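Side-chain contact in tripeptidase (Staphylococcus aureus subsp. aureus, PDB 3RZA), which probably hydrolyses tripeptides as a two-metal peptidase of the M20 family: residues G127-A132 / K364-N369. Numbering follows the deposited sequence.
Sequences GADDKA and KIHTTN. With CA (calcium ion), chain D; ZN (zinc ion), chain C.
D129 and H366 meet through a shared calcium ion: OD2 of D129 binds it at 2.1 Å and NE2 of H366 at 2.2 Å. The other carboxylate oxygen, OD1 of D129, lies 2.1 Å from the zinc ion, which makes D129 the carboxylate bridge of a dinuclear site. A water spans the same two metals, 2.1 Å from zinc and a longer 2.6 Å from calcium. OD2 of D129 stands at the edge of the imidazole, near its plane, and carboxylate and ring are nearly coplanar, 8° apart. OD2 of D129 and NE2 of H366 come within 3.3 Å of each other because both bind the calcium; with the NE2 lone pair used on the metal, this is not a hydrogen bond. E163 completes the protein ligands of the calcium, while H98 and D186 join D129 on the zinc.

I365 supplies the apolar part of the contact. Its CG2 packs 3.8 Å from CB of D129, and its CD1 reaches the carboxylate, 3.4 Å from OD2 of D129. With CG of D129 anti to the backbone N (chi1 -178°), the carboxylate extends past this isoleucine to the metals.

Behind this shell, the peptide bond between D129 and D130 is cis, and the backbone N of D129 is hydrogen-bonded to E370. On the histidine side, a type II turn from K364 to T367 carries I365 and H366 at its centre; OG1 of T367 donates a hydrogen bond to O of K364.

Such a carboxylate- and water-bridged metal pair is characteristic of M20 peptidases, and is consistent with the bridging water, probably polarised by both cations, being the source of the hydrolytic nucleophile.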
loop_
_atom_site.group_PDB
_atom_site.type_symbol
_atom_site.label_atom_id
_atom_site.label_comp_id
_atom_site.label_asym_id
_atom_site.label_seq_id
_atom_site.Cartn_x
_atom_site.Cartn_y
_atom_site.Cartn_z
ATOM N N GLY A 127 -10.724 25.082 -13.342
ATOM C CA GLY A 127 -11.803 25.500 -12.472
ATOM C C GLY A 127 -13.040 26.011 -13.200
ATOM O O GLY A 127 -13.851 26.737 -12.601
ATOM N N ALA A 128 -13.243 25.579 -14.453
ATOM C CA ALA A 128 -14.577 25.692 -15.097
ATOM C C ALA A 128 -15.638 25.016 -14.251
ATOM O O ALA A 128 -16.757 25.505 -14.131
ATOM C CB ALA A 128 -14.555 25.106 -16.493
ATOM N N ASP A 129 -15.271 23.870 -13.707
ATOM C CA ASP A 129 -15.975 23.255 -12.618
ATOM C C ASP A 129 -15.562 23.949 -11.276
ATOM O O ASP A 129 -14.486 23.629 -10.721
ATOM C CB ASP A 129 -15.663 21.788 -12.593
ATOM C CG ASP A 129 -16.394 21.061 -11.516
ATOM O OD1 ASP A 129 -17.369 21.567 -10.949
ATOM O OD2 ASP A 129 -15.989 19.922 -11.221
ATOM N N ASP A 130 -16.361 24.875 -10.733
ATOM C CA ASP A 130 -17.730 25.246 -11.156
ATOM C C ASP A 130 -17.885 26.758 -11.381
ATOM O O ASP A 130 -19.000 27.299 -11.355
ATOM C CB ASP A 130 -18.724 24.726 -10.116
ATOM C CG ASP A 130 -20.180 24.711 -10.614
ATOM O OD1 ASP A 130 -20.380 24.571 -11.846
ATOM O OD2 ASP A 130 -21.113 24.898 -9.773
ATOM N N LYS A 131 -16.782 27.425 -11.710
ATOM C CA LYS A 131 -16.787 28.867 -11.876
ATOM C C LYS A 131 -17.489 29.329 -13.190
ATOM O O LYS A 131 -17.863 30.476 -13.292
ATOM C CB LYS A 131 -15.356 29.423 -11.731
ATOM C CG LYS A 131 -14.786 29.158 -10.312
ATOM C CD LYS A 131 -13.319 29.432 -10.154
ATOM C CE LYS A 131 -12.978 29.573 -8.673
ATOM N NZ LYS A 131 -11.504 29.661 -8.366
ATOM N N ALA A 132 -17.675 28.409 -14.158
ATOM C CA ALA A 132 -18.579 28.625 -15.307
ATOM C C ALA A 132 -19.991 28.887 -14.825
ATOM O O ALA A 132 -20.643 29.830 -15.285
ATOM C CB ALA A 132 -18.558 27.411 -16.263
ATOM N N LYS A 364 -13.130 17.415 -19.276
ATOM C CA LYS A 364 -11.911 16.905 -18.641
ATOM C C LYS A 364 -11.698 17.524 -17.254
ATOM O O LYS A 364 -10.564 17.899 -16.877
ATOM C CB LYS A 364 -10.694 17.126 -19.546
ATOM C CG LYS A 364 -10.829 16.500 -20.936
ATOM C CD LYS A 364 -9.480 15.926 -21.403
ATOM C CE LYS A 364 -9.586 15.269 -22.763
ATOM N NZ LYS A 364 -9.721 16.306 -23.796
ATOM N N ILE A 365 -12.795 17.616 -16.491
ATOM C CA ILE A 365 -12.769 18.263 -15.173
ATOM C C ILE A 365 -11.934 17.419 -14.206
ATOM O O ILE A 365 -11.743 16.238 -14.425
ATOM C CB ILE A 365 -14.206 18.570 -14.603
ATOM C CG1 ILE A 365 -15.019 17.276 -14.315
ATOM C CG2 ILE A 365 -14.970 19.489 -15.573
ATOM C CD1 ILE A 365 -16.371 17.532 -13.600
ATOM N N HIS A 366 -11.377 18.077 -13.203
ATOM C CA HIS A 366 -10.464 17.469 -12.203
ATOM C C HIS A 366 -9.130 17.021 -12.770
ATOM O O HIS A 366 -8.471 16.188 -12.160
ATOM C CB HIS A 366 -11.092 16.276 -11.467
ATOM C CG HIS A 366 -12.386 16.568 -10.794
ATOM N ND1 HIS A 366 -12.983 15.654 -9.953
ATOM C CD2 HIS A 366 -13.174 17.661 -10.783
ATOM C CE1 HIS A 366 -14.093 16.161 -9.467
ATOM N NE2 HIS A 366 -14.233 17.384 -9.948
ATOM N N THR A 367 -8.746 17.531 -13.939
ATOM C CA THR A 367 -7.464 17.231 -14.536
ATOM C C THR A 367 -6.870 18.518 -15.035
ATOM O O THR A 367 -7.591 19.502 -15.276
ATOM C CB THR A 367 -7.563 16.215 -15.731
ATOM O OG1 THR A 367 -8.047 16.882 -16.914
ATOM C CG2 THR A 367 -8.452 15.012 -15.383
ATOM N N THR A 368 -5.564 18.497 -15.251
ATOM C CA THR A 368 -4.858 19.647 -15.792
ATOM C C THR A 368 -5.133 19.920 -17.295
ATOM O O THR A 368 -4.650 20.904 -17.823
ATOM C CB THR A 368 -3.308 19.562 -15.537
ATOM O OG1 THR A 368 -2.755 18.459 -16.244
ATOM C CG2 THR A 368 -2.972 19.416 -14.043
ATOM N N ASN A 369 -5.870 19.035 -17.976
ATOM C CA ASN A 369 -6.411 19.289 -19.336
ATOM C C ASN A 369 -7.845 19.825 -19.343
ATOM O O ASN A 369 -8.467 19.861 -20.398
ATOM C CB ASN A 369 -6.363 18.000 -20.175
ATOM C CG ASN A 369 -4.975 17.454 -20.309
ATOM O OD1 ASN A 369 -4.060 18.164 -20.702
ATOM N ND2 ASN A 369 -4.804 16.194 -19.967
HETATM CA CA CA D . -15.864 18.789 -9.487
HETATM ZN ZN ZN C . -18.766 20.904 -9.584
HETATM O O HOH W 1 -18.420 18.863 -9.323
#